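Local coordinates for RagA protein (Porphyromonas gingivalis, PDB 6SLN) that probably imports peptides or other nutrients across the bacterial outer membrane, as a TonB-dependent receptor built of a beta-barrel closed by a plug domain, at residues S437-A442 against T467-S472; K347-R352 against G371-R376; R495-S500 against E527-V532; M165-D170 against G463-N468. All blocks are in the same frame, centred on the assembly; numbering follows the deposited sequence.

Overall arrangement
Along the chain interactions 2, 1 and 3 come in that order, each joining the two strands of an antiparallel hairpin in the transmembrane barrel. Their strands are successive neighbours in the wall: 345-360, 363-377, 435-450, 456-475, 487-510 and 515-540. Interaction 1 lies about 10 Å from interaction 2 and about 14 Å from interaction 3, centre to centre. Interaction 4, centred about 8 Å from interaction 3, brings plug segment 165-170 against strand 456-475, which interaction 1 also uses, and closes a long loop within which interaction 2 is nested. All four include residues that touch the second RagA subunit, interaction 2 through I373 alone, so this wall meets both plug and dimer partner.

Interaction 1 of 4, residues S437-A442 against T467-S472; sequences SESHQA and TNTRTS. With C8E ((hydroxyethyloxy)tri(ethyloxy)octane), chain I.
Four backbone hydrogen bonds stitch S437-A442 to T467-S472 as antiparallel neighbours: E438 and R470 exchange a pair, with R470 N to E438 O at 2.9 Å, and H440 and N468 another, with H440 N to N468 O at 2.7 Å and nearly straight (173°). Between them, CA-H...O contacts such as T469 CA to E438 O, 3.2 Å, close the non-hydrogen-bonded pairs.

Side-chain hydrogen bonds lie on the face of S437, S439, Q441, T467, T469 and T471. T467 OG1 donates to Q441 OE1 at 2.6 Å, in the carbonyl plane and on a lone pair. Q441 reaches it because its chain bends at chi2 (65°). S439 OG and T469 OG1 also pair, though their modelled separation is too short to trust.

Apolar contact is slight: the methyl T471 CG2 lies 3.5 Å from S437 CB. The T469 methyl lies against the S437 hydroxyl.

On the other face, H440 CB lies 3.6 Å from C13 of the bound (hydroxyethyloxy)tri(ethyloxy)octane, and R470 forms a salt bridge with E491 of its own chain. The chemistry implies a face rich in hydroxyls and amide, whose Q441 and T467 meet V171 of the plug, backed by a dimer link from H440 ND1 to N468 ND2 of the second subunit.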
# COMPACT_ATOMS: atom_id res chain seq x y z
N SER A 437 -2.87 -12.61 7.62
CA SER A 437 -1.57 -12.36 7.03
C SER A 437 -1.25 -13.60 6.22
O SER A 437 -1.28 -14.71 6.76
CB SER A 437 -0.50 -12.09 8.09
OG SER A 437 0.79 -12.52 7.65
N GLU A 438 -0.99 -13.43 4.94
CA GLU A 438 -0.46 -14.50 4.11
C GLU A 438 0.95 -14.11 3.69
O GLU A 438 1.18 -13.01 3.15
CB GLU A 438 -1.35 -14.75 2.89
CG GLU A 438 -2.63 -15.47 3.24
CD GLU A 438 -2.76 -16.81 2.53
OE1 GLU A 438 -3.66 -17.60 2.91
OE2 GLU A 438 -1.96 -17.05 1.59
N SER A 439 1.89 -15.00 3.96
CA SER A 439 3.27 -14.84 3.55
C SER A 439 3.60 -15.87 2.49
O SER A 439 3.32 -17.07 2.67
CB SER A 439 4.23 -14.98 4.74
OG SER A 439 4.53 -13.72 5.30
N HIS A 440 4.20 -15.41 1.40
CA HIS A 440 4.68 -16.30 0.36
C HIS A 440 6.20 -16.32 0.48
O HIS A 440 6.88 -15.36 0.08
CB HIS A 440 4.17 -15.87 -1.01
CG HIS A 440 2.68 -15.93 -1.14
ND1 HIS A 440 1.95 -14.98 -1.83
CD2 HIS A 440 1.78 -16.81 -0.63
CE1 HIS A 440 0.66 -15.29 -1.75
NE2 HIS A 440 0.54 -16.39 -1.03
N GLN A 441 6.72 -17.41 1.06
CA GLN A 441 8.14 -17.63 1.26
C GLN A 441 8.68 -18.50 0.14
O GLN A 441 8.13 -19.57 -0.14
CB GLN A 441 8.41 -18.31 2.61
CG GLN A 441 9.88 -18.36 2.99
CD GLN A 441 10.45 -16.96 3.21
OE1 GLN A 441 9.71 -16.03 3.57
NE2 GLN A 441 11.76 -16.80 3.00
N ALA A 442 9.77 -18.05 -0.49
CA ALA A 442 10.53 -18.88 -1.41
C ALA A 442 12.00 -18.72 -1.09
O ALA A 442 12.48 -17.62 -0.81
CB ALA A 442 10.29 -18.50 -2.85
N THR A 467 10.48 -13.05 0.80
CA THR A 467 9.26 -13.02 1.59
C THR A 467 8.39 -11.91 1.04
O THR A 467 8.85 -10.77 0.91
CB THR A 467 9.55 -12.77 3.09
OG1 THR A 467 10.61 -13.62 3.54
CG2 THR A 467 8.29 -13.03 3.90
N ASN A 468 7.15 -12.25 0.70
CA ASN A 468 6.11 -11.27 0.39
C ASN A 468 4.91 -11.57 1.28
O ASN A 468 4.36 -12.68 1.24
CB ASN A 468 5.68 -11.31 -1.07
CG ASN A 468 6.70 -10.69 -1.99
OD1 ASN A 468 6.89 -9.47 -2.00
ND2 ASN A 468 7.36 -11.54 -2.78
N THR A 469 4.49 -10.57 2.04
CA THR A 469 3.46 -10.74 3.03
C THR A 469 2.41 -9.67 2.85
O THR A 469 2.74 -8.49 2.71
CB THR A 469 4.04 -10.67 4.44
OG1 THR A 469 5.17 -11.54 4.51
CG2 THR A 469 2.99 -11.07 5.48
N ARG A 470 1.16 -10.09 2.83
CA ARG A 470 0.03 -9.18 2.85
C ARG A 470 -0.70 -9.37 4.17
O ARG A 470 -1.01 -10.50 4.56
CB ARG A 470 -0.91 -9.43 1.67
CG ARG A 470 -0.31 -8.95 0.33
CD ARG A 470 -0.37 -7.44 0.24
NE ARG A 470 -1.70 -6.98 -0.16
CZ ARG A 470 -2.64 -6.59 0.70
NH1 ARG A 470 -2.41 -6.60 2.01
NH2 ARG A 470 -3.83 -6.17 0.26
N THR A 471 -0.91 -8.28 4.88
CA THR A 471 -1.75 -8.33 6.06
C THR A 471 -2.93 -7.42 5.82
O THR A 471 -2.85 -6.45 5.06
CB THR A 471 -1.00 -7.90 7.32
OG1 THR A 471 -0.62 -6.52 7.21
CG2 THR A 471 0.21 -8.75 7.49
N SER A 472 -4.03 -7.79 6.46
CA SER A 472 -5.30 -7.13 6.26
C SER A 472 -5.95 -6.99 7.62
O SER A 472 -5.97 -7.95 8.39
CB SER A 472 -6.20 -7.93 5.32
OG SER A 472 -7.36 -7.18 5.05
C1 C8E I . -0.27 -29.44 1.92
C2 C8E I . 0.02 -29.07 0.47
C3 C8E I . 1.43 -28.50 0.26
C4 C8E I . 1.45 -27.36 -0.77
C5 C8E I . 2.55 -26.33 -0.48
C6 C8E I . 3.24 -25.73 -1.71
C7 C8E I . 4.13 -24.53 -1.33
C8 C8E I . 4.16 -23.47 -2.44
O9 C8E I . 4.49 -22.19 -1.92
C10 C8E I . 5.50 -21.49 -2.64
C11 C8E I . 5.39 -19.98 -2.41
O12 C8E I . 6.30 -19.24 -3.21
C13 C8E I . 5.98 -17.87 -3.40
C14 C8E I . 7.27 -17.04 -3.52
O15 C8E I . 7.14 -15.75 -4.11
C16 C8E I . 7.87 -15.65 -5.33
C17 C8E I . 9.29 -16.26 -5.28
O18 C8E I . 9.88 -16.43 -6.57
C19 C8E I . 11.27 -16.72 -6.56
C20 C8E I . 11.91 -16.47 -7.93
O21 C8E I . 13.23 -16.97 -8.05

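Interaction 2 of 4, residues K347-R352 against G371-R376. With C8E ((hydroxyethyloxy)tri(ethyloxy)octane), chain J; C8E ((hydroxyethyloxy)tri(ethyloxy)octane), chain I.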
# COMPACT_ATOMS: atom_id res chain seq x y z
N LYS A 347 0.10 -21.03 10.99
CA LYS A 347 -0.21 -22.04 9.99
C LYS A 347 0.85 -21.98 8.89
O LYS A 347 1.28 -20.89 8.49
CB LYS A 347 -1.61 -21.84 9.39
CG LYS A 347 -2.63 -21.20 10.33
CD LYS A 347 -4.07 -21.40 9.82
CE LYS A 347 -5.09 -20.70 10.72
NZ LYS A 347 -5.10 -19.22 10.51
N ARG A 348 1.27 -23.14 8.41
CA ARG A 348 2.16 -23.18 7.26
C ARG A 348 1.79 -24.34 6.34
O ARG A 348 1.33 -25.38 6.81
CB ARG A 348 3.64 -23.27 7.69
CG ARG A 348 4.19 -24.68 7.85
CD ARG A 348 5.72 -24.70 7.86
NE ARG A 348 6.26 -24.79 9.21
CZ ARG A 348 6.28 -25.89 9.95
NH1 ARG A 348 5.78 -27.02 9.48
NH2 ARG A 348 6.79 -25.86 11.16
N TYR A 349 1.96 -24.11 5.04
CA TYR A 349 1.90 -25.13 4.00
C TYR A 349 3.27 -25.17 3.34
O TYR A 349 3.66 -24.22 2.66
CB TYR A 349 0.82 -24.82 2.97
CG TYR A 349 -0.56 -24.59 3.55
CD1 TYR A 349 -0.88 -23.41 4.19
CD2 TYR A 349 -1.56 -25.56 3.44
CE1 TYR A 349 -2.13 -23.19 4.72
CE2 TYR A 349 -2.82 -25.35 3.96
CZ TYR A 349 -3.10 -24.16 4.60
OH TYR A 349 -4.34 -23.92 5.13
N SER A 350 4.00 -26.27 3.53
CA SER A 350 5.40 -26.36 3.13
C SER A 350 5.56 -27.13 1.83
O SER A 350 4.85 -28.10 1.56
CB SER A 350 6.24 -27.06 4.19
OG SER A 350 5.81 -26.76 5.50
N GLY A 351 6.53 -26.71 1.05
CA GLY A 351 7.06 -27.56 -0.00
C GLY A 351 8.57 -27.51 0.01
O GLY A 351 9.17 -26.45 0.25
N ARG A 352 9.22 -28.65 -0.22
CA ARG A 352 10.66 -28.66 -0.36
C ARG A 352 11.05 -29.66 -1.43
O ARG A 352 10.55 -30.79 -1.45
CB ARG A 352 11.35 -29.03 0.96
CG ARG A 352 12.73 -29.69 0.73
CD ARG A 352 13.46 -29.98 2.03
NE ARG A 352 13.60 -28.78 2.84
CZ ARG A 352 14.42 -27.78 2.54
NH1 ARG A 352 15.18 -27.84 1.45
NH2 ARG A 352 14.48 -26.71 3.34
N GLY A 371 9.75 -23.58 0.12
CA GLY A 371 8.77 -22.51 0.04
C GLY A 371 7.61 -22.80 0.97
O GLY A 371 7.45 -23.91 1.48
N ALA A 372 6.79 -21.78 1.17
CA ALA A 372 5.72 -21.89 2.15
C ALA A 372 4.68 -20.81 1.92
O ALA A 372 5.00 -19.70 1.49
CB ALA A 372 6.28 -21.77 3.57
N ILE A 373 3.43 -21.17 2.20
CA ILE A 373 2.38 -20.20 2.48
C ILE A 373 2.14 -20.24 3.98
O ILE A 373 1.89 -21.31 4.55
CB ILE A 373 1.10 -20.50 1.69
CG1 ILE A 373 1.36 -20.35 0.18
CG2 ILE A 373 -0.01 -19.55 2.11
CD1 ILE A 373 0.10 -20.54 -0.66
N ALA A 374 2.25 -19.10 4.64
CA ALA A 374 2.27 -19.05 6.09
C ALA A 374 1.29 -18.00 6.59
O ALA A 374 1.14 -16.94 5.98
CB ALA A 374 3.69 -18.76 6.60
N ASN A 375 0.62 -18.32 7.70
CA ASN A 375 -0.33 -17.41 8.36
C ASN A 375 0.13 -17.21 9.80
O ASN A 375 0.15 -18.16 10.59
CB ASN A 375 -1.75 -17.97 8.29
CG ASN A 375 -2.20 -18.26 6.87
OD1 ASN A 375 -2.16 -17.38 6.01
ND2 ASN A 375 -2.65 -19.49 6.61
N ARG A 376 0.54 -15.99 10.12
CA ARG A 376 1.00 -15.61 11.45
C ARG A 376 -0.01 -14.65 12.04
O ARG A 376 -0.36 -13.66 11.40
CB ARG A 376 2.36 -14.91 11.41
CG ARG A 376 3.57 -15.79 11.56
CD ARG A 376 4.84 -14.94 11.67
NE ARG A 376 6.03 -15.78 11.51
CZ ARG A 376 6.50 -16.20 10.34
NH1 ARG A 376 5.90 -15.87 9.20
NH2 ARG A 376 7.58 -16.97 10.30
C1 C8E J . 6.93 -32.34 -4.69
C2 C8E J . 6.68 -30.85 -4.46
C3 C8E J . 7.95 -30.00 -4.25
C4 C8E J . 7.61 -28.53 -3.96
C5 C8E J . 8.80 -27.63 -3.62
C6 C8E J . 8.53 -26.14 -3.84
C7 C8E J . 9.65 -25.27 -3.26
C8 C8E J . 9.40 -23.77 -3.41
O9 C8E J . 10.21 -23.23 -4.44
C10 C8E J . 9.86 -21.91 -4.85
C11 C8E J . 9.61 -21.83 -6.36
O12 C8E J . 10.70 -21.35 -7.12
C13 C8E J . 11.03 -22.21 -8.21
C14 C8E J . 12.35 -21.83 -8.88
O15 C8E J . 13.17 -22.97 -9.11
C16 C8E J . 14.57 -22.73 -9.03
C17 C8E J . 15.32 -23.52 -10.11
O18 C8E J . 16.71 -23.24 -10.12
C19 C8E J . 17.54 -24.34 -9.79
C20 C8E J . 18.75 -24.44 -10.73
O21 C8E J . 19.92 -24.87 -10.04
C1 C8E I . -0.27 -29.44 1.92
C2 C8E I . 0.02 -29.07 0.47
C3 C8E I . 1.43 -28.50 0.26
C4 C8E I . 1.45 -27.36 -0.77
C5 C8E I . 2.55 -26.33 -0.48
C6 C8E I . 3.24 -25.73 -1.71
C7 C8E I . 4.13 -24.53 -1.33
C8 C8E I . 4.16 -23.47 -2.44
O9 C8E I . 4.49 -22.19 -1.92
C10 C8E I . 5.50 -21.49 -2.64
C11 C8E I . 5.39 -19.98 -2.41
O12 C8E I . 6.30 -19.24 -3.21
C13 C8E I . 5.98 -17.87 -3.40
C14 C8E I . 7.27 -17.04 -3.52
O15 C8E I . 7.14 -15.75 -4.11
C16 C8E I . 7.87 -15.65 -5.33
C17 C8E I . 9.29 -16.26 -5.28
O18 C8E I . 9.88 -16.43 -6.57
C19 C8E I . 11.27 -16.72 -6.56
C20 C8E I . 11.91 -16.47 -7.93
O21 C8E I . 13.23 -16.97 -8.05
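Three groups of the opposite strand gather at I373 O. Y349 N donates to it at 2.8 Å, in the carbonyl plane; R348 CA makes a CA-H...O contact of 3.3 Å; and the carbonyl oxygen lies in the plane of the Y349 ring, at its edge, 3.5 Å from CD1. With CG anti to the carbonyl carbon (chi1 -54°), the ring tilts back toward the start of its segment, bringing this edge to the carbonyl. I373 N returns a bond to Y349 O, which A372 CA also approaches, at 3.2 Å.

The K347-N375 and G351-G371 pairs repeat the two-way bonding, completing the ladder of an antiparallel beta-hairpin in the barrel wall, strands 345-360 and 363-377. On the face of K347 and N375, the aliphatic part of the lysine crosses the asparagine, with K347 CG 3.9 Å from N375 CB.

At the opposite end two glycines face each other, and a detergent chain lies against them: C8 of one (hydroxyethyloxy)tri(ethyloxy)octane sits 3.6 Å from G371 N, and its C5 is equally near G351 C. A second molecule, on the face of Y349 and I373, runs past S350 O, its C5 at 3.5 Å. I373 packs on I466 of the second subunit. On the other face R348 NE bonds A173 O of the plug. A372 O and A374 O accept from Q441 N and S439 N, continuing the ladder into strand 435-450.

Interaction 3 of 4, residues R495-S500 against E527-V532; sequences RDVSKS and EYEGDV. With LMT (dodecyl-beta-D-maltoside), chain H.
K499 NZ donates to E527 OE2 at 2.6 Å, a salt bridge that meets the carboxylate oxygen nearly along its C-O axis. The two side chains run side by side in the same direction. E529, bent at chi2 (72°), brings OE2 to 3.9 Å from K499 NZ, a long ion pair that completes a three-residue network. The other oxygen of E527, OE1, is hydrogen-bonded to Y525 OH and lies 2.5 Å from maltoside O3'.

Across the other face, Y528 OH makes a weak bond of 2.9 Å to D496 OD1, with carboxylate and ring planes 39° apart; the Y528 ring also meets that of Y567, nearly parallel.

Main-chain groups of three facing pairs are satisfied by two-way bonds: R495 with D531, V497 with E529, where V497 N to E529 O (2.9 Å) is almost straight at 175°, and K499 with E527. R495 turns its guanidinium away, to N468 OD1 of its own chain and E438 O of the second subunit, while D531 OD2 forms a salt bridge with R470 there.

One lysine set close to E527 and, at longer range, to E529 would probably ease any repulsion between the acids, while D531, and R495 in part, direct their polar ends to the second subunit.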
# COMPACT_ATOMS: atom_id res chain seq x y z
N ARG A 495 8.06 -6.85 2.04
CA ARG A 495 8.96 -7.57 1.13
C ARG A 495 10.34 -7.72 1.73
O ARG A 495 10.94 -6.74 2.17
CB ARG A 495 9.08 -6.83 -0.20
CG ARG A 495 10.08 -7.46 -1.13
CD ARG A 495 9.89 -6.96 -2.53
NE ARG A 495 8.85 -7.72 -3.20
CZ ARG A 495 8.53 -7.58 -4.48
NH1 ARG A 495 9.18 -6.73 -5.26
NH2 ARG A 495 7.57 -8.34 -4.97
N ASP A 496 10.86 -8.94 1.73
CA ASP A 496 12.24 -9.21 2.15
C ASP A 496 12.94 -9.98 1.05
O ASP A 496 12.50 -11.07 0.67
CB ASP A 496 12.30 -10.01 3.45
CG ASP A 496 11.71 -9.28 4.61
OD1 ASP A 496 11.83 -8.04 4.65
OD2 ASP A 496 11.11 -9.94 5.47
N VAL A 497 14.05 -9.44 0.57
CA VAL A 497 14.92 -10.15 -0.36
C VAL A 497 16.28 -10.22 0.31
O VAL A 497 16.91 -9.19 0.58
CB VAL A 497 14.99 -9.47 -1.73
CG1 VAL A 497 15.85 -10.27 -2.66
CG2 VAL A 497 13.58 -9.32 -2.32
N SER A 498 16.71 -11.43 0.64
CA SER A 498 18.03 -11.64 1.22
C SER A 498 18.82 -12.52 0.24
O SER A 498 18.50 -13.70 0.07
CB SER A 498 17.94 -12.24 2.62
OG SER A 498 17.03 -13.32 2.67
N LYS A 499 19.79 -11.91 -0.44
CA LYS A 499 20.64 -12.60 -1.40
C LYS A 499 21.93 -13.03 -0.74
O LYS A 499 22.41 -12.41 0.22
CB LYS A 499 20.97 -11.73 -2.61
CG LYS A 499 19.78 -11.19 -3.36
CD LYS A 499 20.22 -10.14 -4.36
CE LYS A 499 19.23 -8.99 -4.42
NZ LYS A 499 19.77 -7.88 -5.26
N SER A 500 22.52 -14.10 -1.27
CA SER A 500 23.72 -14.62 -0.66
C SER A 500 24.53 -15.42 -1.67
O SER A 500 23.98 -16.32 -2.33
CB SER A 500 23.37 -15.48 0.54
OG SER A 500 24.38 -16.45 0.82
N GLU A 527 23.53 -9.74 1.06
CA GLU A 527 22.87 -8.45 1.06
C GLU A 527 21.40 -8.65 1.31
O GLU A 527 20.85 -9.73 1.05
CB GLU A 527 23.10 -7.69 -0.25
CG GLU A 527 22.11 -7.99 -1.35
CD GLU A 527 22.30 -7.07 -2.54
OE1 GLU A 527 23.28 -6.28 -2.55
OE2 GLU A 527 21.46 -7.12 -3.47
N TYR A 528 20.76 -7.61 1.84
CA TYR A 528 19.35 -7.65 2.22
C TYR A 528 18.72 -6.33 1.84
O TYR A 528 19.24 -5.26 2.18
CB TYR A 528 19.19 -7.90 3.73
CG TYR A 528 17.80 -7.59 4.28
CD1 TYR A 528 17.45 -6.28 4.62
CD2 TYR A 528 16.86 -8.59 4.48
CE1 TYR A 528 16.21 -5.98 5.10
CE2 TYR A 528 15.61 -8.30 4.98
CZ TYR A 528 15.29 -6.98 5.29
OH TYR A 528 14.05 -6.65 5.78
N GLU A 529 17.60 -6.39 1.15
CA GLU A 529 16.70 -5.26 1.00
C GLU A 529 15.37 -5.66 1.60
O GLU A 529 14.94 -6.80 1.42
CB GLU A 529 16.48 -4.86 -0.48
CG GLU A 529 17.70 -4.37 -1.20
CD GLU A 529 18.68 -5.48 -1.51
OE1 GLU A 529 19.90 -5.23 -1.34
OE2 GLU A 529 18.25 -6.59 -1.91
N GLY A 530 14.72 -4.75 2.29
CA GLY A 530 13.40 -5.02 2.84
C GLY A 530 12.60 -3.75 2.94
O GLY A 530 13.15 -2.66 3.20
N ASP A 531 11.29 -3.86 2.73
CA ASP A 531 10.44 -2.70 2.95
C ASP A 531 9.08 -3.13 3.43
O ASP A 531 8.76 -4.32 3.52
CB ASP A 531 10.33 -1.83 1.68
CG ASP A 531 9.50 -2.47 0.58
OD1 ASP A 531 9.32 -3.70 0.59
OD2 ASP A 531 9.05 -1.74 -0.31
N VAL A 532 8.27 -2.14 3.79
CA VAL A 532 6.86 -2.34 4.05
C VAL A 532 6.15 -1.07 3.61
O VAL A 532 6.70 0.03 3.72
CB VAL A 532 6.58 -2.69 5.55
CG1 VAL A 532 7.27 -1.71 6.50
CG2 VAL A 532 5.08 -2.72 5.87
C1B LMT H . 24.57 -2.28 -4.72
C2B LMT H . 23.08 -2.04 -4.24
C3B LMT H . 22.63 -0.56 -4.34
C4B LMT H . 23.74 0.32 -3.72
C5B LMT H . 24.91 0.11 -4.70
C6B LMT H . 25.96 1.23 -4.59
O1B LMT H . 24.64 -2.78 -6.03
O2B LMT H . 22.22 -2.86 -4.92
O3B LMT H . 21.39 -0.33 -3.82
O4' LMT H . 23.38 1.64 -3.63
O5B LMT H . 25.46 -1.19 -4.53
O6B LMT H . 26.22 1.78 -5.84
C1' LMT H . 24.79 -6.15 -8.21
C2' LMT H . 24.57 -6.45 -6.71
C3' LMT H . 24.15 -5.10 -6.11
C4' LMT H . 25.27 -4.05 -6.21
C5' LMT H . 25.95 -4.09 -7.63
C6' LMT H . 27.36 -3.51 -7.65
O1' LMT H . 24.89 -7.26 -9.05
O2' LMT H . 23.52 -7.34 -6.49
O3' LMT H . 23.72 -5.25 -4.80
O5' LMT H . 25.99 -5.37 -8.31
O6' LMT H . 27.69 -3.04 -6.36
C1 LMT H . 25.06 -8.60 -8.56
C2 LMT H . 24.30 -9.52 -9.50
C3 LMT H . 24.08 -10.94 -9.04
C4 LMT H . 24.05 -11.89 -10.24
C5 LMT H . 24.83 -13.15 -9.95
C6 LMT H . 24.17 -14.43 -10.42
C7 LMT H . 24.88 -15.60 -9.77
C8 LMT H . 24.36 -16.94 -10.25
C9 LMT H . 25.07 -18.08 -9.53
C10 LMT H . 24.66 -19.46 -10.03
C11 LMT H . 25.19 -20.52 -9.09
C12 LMT H . 25.08 -21.92 -9.63

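Interaction 4 of 4, residues M165-D170 against G463-N468; sequences MQTSLD and GVDITN
M165 makes most of the direct contact between the plug segment M165-D170 and the barrel segment G463-N468, against G463 and D465. The packing is van der Waals in kind. M165 SD rests 3.6 Å from G463 CA, over a residue with no side chain. M165 and D465 come from opposite directions, and the bend at chi3 (65°) turns the methyl CE toward the carboxylate, 3.8 Å from D465 OD1.

Polar links between the segments run through water. T167 crosses D465 at about a right angle, leaving OG1 4.0 Å from D465 OD2, a gap that one water spans: it donates to T167 OG1 at 3.0 Å and also to D465 OD2, though the second distance is too short in the model to be relied on. Another accepts from S168 N at 3.1 Å and donates to D465 OD2 at 3.1 Å. In the model both waters lie at this one oxygen; the bridge to S168 N is sound, that to T167 OG1 less certain.

Hydrogen bonds inside the plug segment fix its shape. T167 OG1 donates to M165 O at 2.9 Å from well above the carbonyl plane. S168 stands at the N-cap of helix 169-173, its OG accepting from V171 N.

Around the contact, M165 also touches N445 of strand 435-450 and S500 of strand 487-510, so the methionine spans three adjacent barrel strands. Behind it the short strand 165-166 forms an edge of the plug sheet beside strand 159-162, with T167 backbone-bonded to Y160 just before the chain turns into helix 169-173.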
# COMPACT_ATOMS: atom_id res chain seq x y z
N MET A 165 22.91 -21.24 3.81
CA MET A 165 22.42 -19.88 3.68
C MET A 165 21.97 -19.30 5.01
O MET A 165 21.14 -19.90 5.71
CB MET A 165 21.28 -19.78 2.68
CG MET A 165 21.78 -19.24 1.36
SD MET A 165 20.47 -18.45 0.47
CE MET A 165 20.12 -17.09 1.54
N GLN A 166 22.54 -18.14 5.35
CA GLN A 166 22.02 -17.34 6.45
C GLN A 166 20.52 -17.18 6.30
O GLN A 166 20.04 -16.57 5.33
CB GLN A 166 22.70 -15.97 6.46
CG GLN A 166 24.15 -15.97 6.85
CD GLN A 166 24.63 -14.58 7.20
OE1 GLN A 166 23.83 -13.71 7.56
NE2 GLN A 166 25.94 -14.37 7.09
N THR A 167 19.78 -17.75 7.24
CA THR A 167 18.33 -17.71 7.23
C THR A 167 17.82 -17.05 8.50
O THR A 167 18.34 -17.31 9.60
CB THR A 167 17.76 -19.12 7.13
OG1 THR A 167 18.26 -19.75 5.94
CG2 THR A 167 16.25 -19.09 7.10
N SER A 168 16.82 -16.18 8.36
CA SER A 168 16.13 -15.65 9.53
C SER A 168 15.43 -16.77 10.28
O SER A 168 15.07 -17.80 9.70
CB SER A 168 15.10 -14.58 9.13
OG SER A 168 13.82 -15.16 8.94
N LEU A 169 15.21 -16.56 11.58
CA LEU A 169 14.49 -17.59 12.33
C LEU A 169 13.03 -17.65 11.90
O LEU A 169 12.44 -18.73 11.91
CB LEU A 169 14.61 -17.36 13.84
CG LEU A 169 15.53 -18.35 14.58
CD1 LEU A 169 15.25 -18.45 16.08
CD2 LEU A 169 15.52 -19.74 13.95
N ASP A 170 12.44 -16.52 11.51
CA ASP A 170 11.08 -16.55 10.98
C ASP A 170 11.01 -17.41 9.72
O ASP A 170 10.08 -18.22 9.56
CB ASP A 170 10.58 -15.14 10.69
CG ASP A 170 10.50 -14.27 11.93
OD1 ASP A 170 10.06 -14.77 12.99
OD2 ASP A 170 10.88 -13.08 11.85
N GLY A 463 21.96 -18.11 -3.52
CA GLY A 463 20.58 -18.26 -3.11
C GLY A 463 19.95 -16.92 -2.85
O GLY A 463 20.63 -15.94 -2.52
N VAL A 464 18.63 -16.87 -2.99
CA VAL A 464 17.85 -15.72 -2.59
C VAL A 464 16.64 -16.24 -1.83
O VAL A 464 16.02 -17.22 -2.25
CB VAL A 464 17.45 -14.84 -3.79
CG1 VAL A 464 16.71 -15.65 -4.86
CG2 VAL A 464 16.63 -13.64 -3.34
N ASP A 465 16.37 -15.65 -0.68
CA ASP A 465 15.19 -15.94 0.11
C ASP A 465 14.26 -14.76 -0.04
O ASP A 465 14.65 -13.62 0.24
CB ASP A 465 15.55 -16.16 1.58
CG ASP A 465 16.20 -17.50 1.81
OD1 ASP A 465 16.58 -18.16 0.81
OD2 ASP A 465 16.33 -17.91 2.98
N ILE A 466 13.03 -15.02 -0.47
CA ILE A 466 12.09 -13.96 -0.75
C ILE A 466 10.88 -14.13 0.15
O ILE A 466 10.33 -15.24 0.28
CB ILE A 466 11.69 -13.94 -2.24
CG1 ILE A 466 12.94 -13.78 -3.10
CG2 ILE A 466 10.71 -12.81 -2.53
CD1 ILE A 466 12.64 -13.66 -4.60
N THR A 467 10.48 -13.05 0.80
CA THR A 467 9.26 -13.02 1.59
C THR A 467 8.39 -11.91 1.04
O THR A 467 8.85 -10.77 0.91
CB THR A 467 9.55 -12.77 3.09
OG1 THR A 467 10.61 -13.62 3.54
CG2 THR A 467 8.29 -13.03 3.90
N ASN A 468 7.15 -12.25 0.70
CA ASN A 468 6.11 -11.27 0.39
C ASN A 468 4.91 -11.57 1.28
O ASN A 468 4.36 -12.68 1.24
CB ASN A 468 5.68 -11.31 -1.07
CG ASN A 468 6.70 -10.69 -1.99
OD1 ASN A 468 6.89 -9.47 -2.00
ND2 ASN A 468 7.36 -11.54 -2.78
O HOH W 1 17.12 -20.17 3.22
O HOH W 2 16.51 -15.78 5.26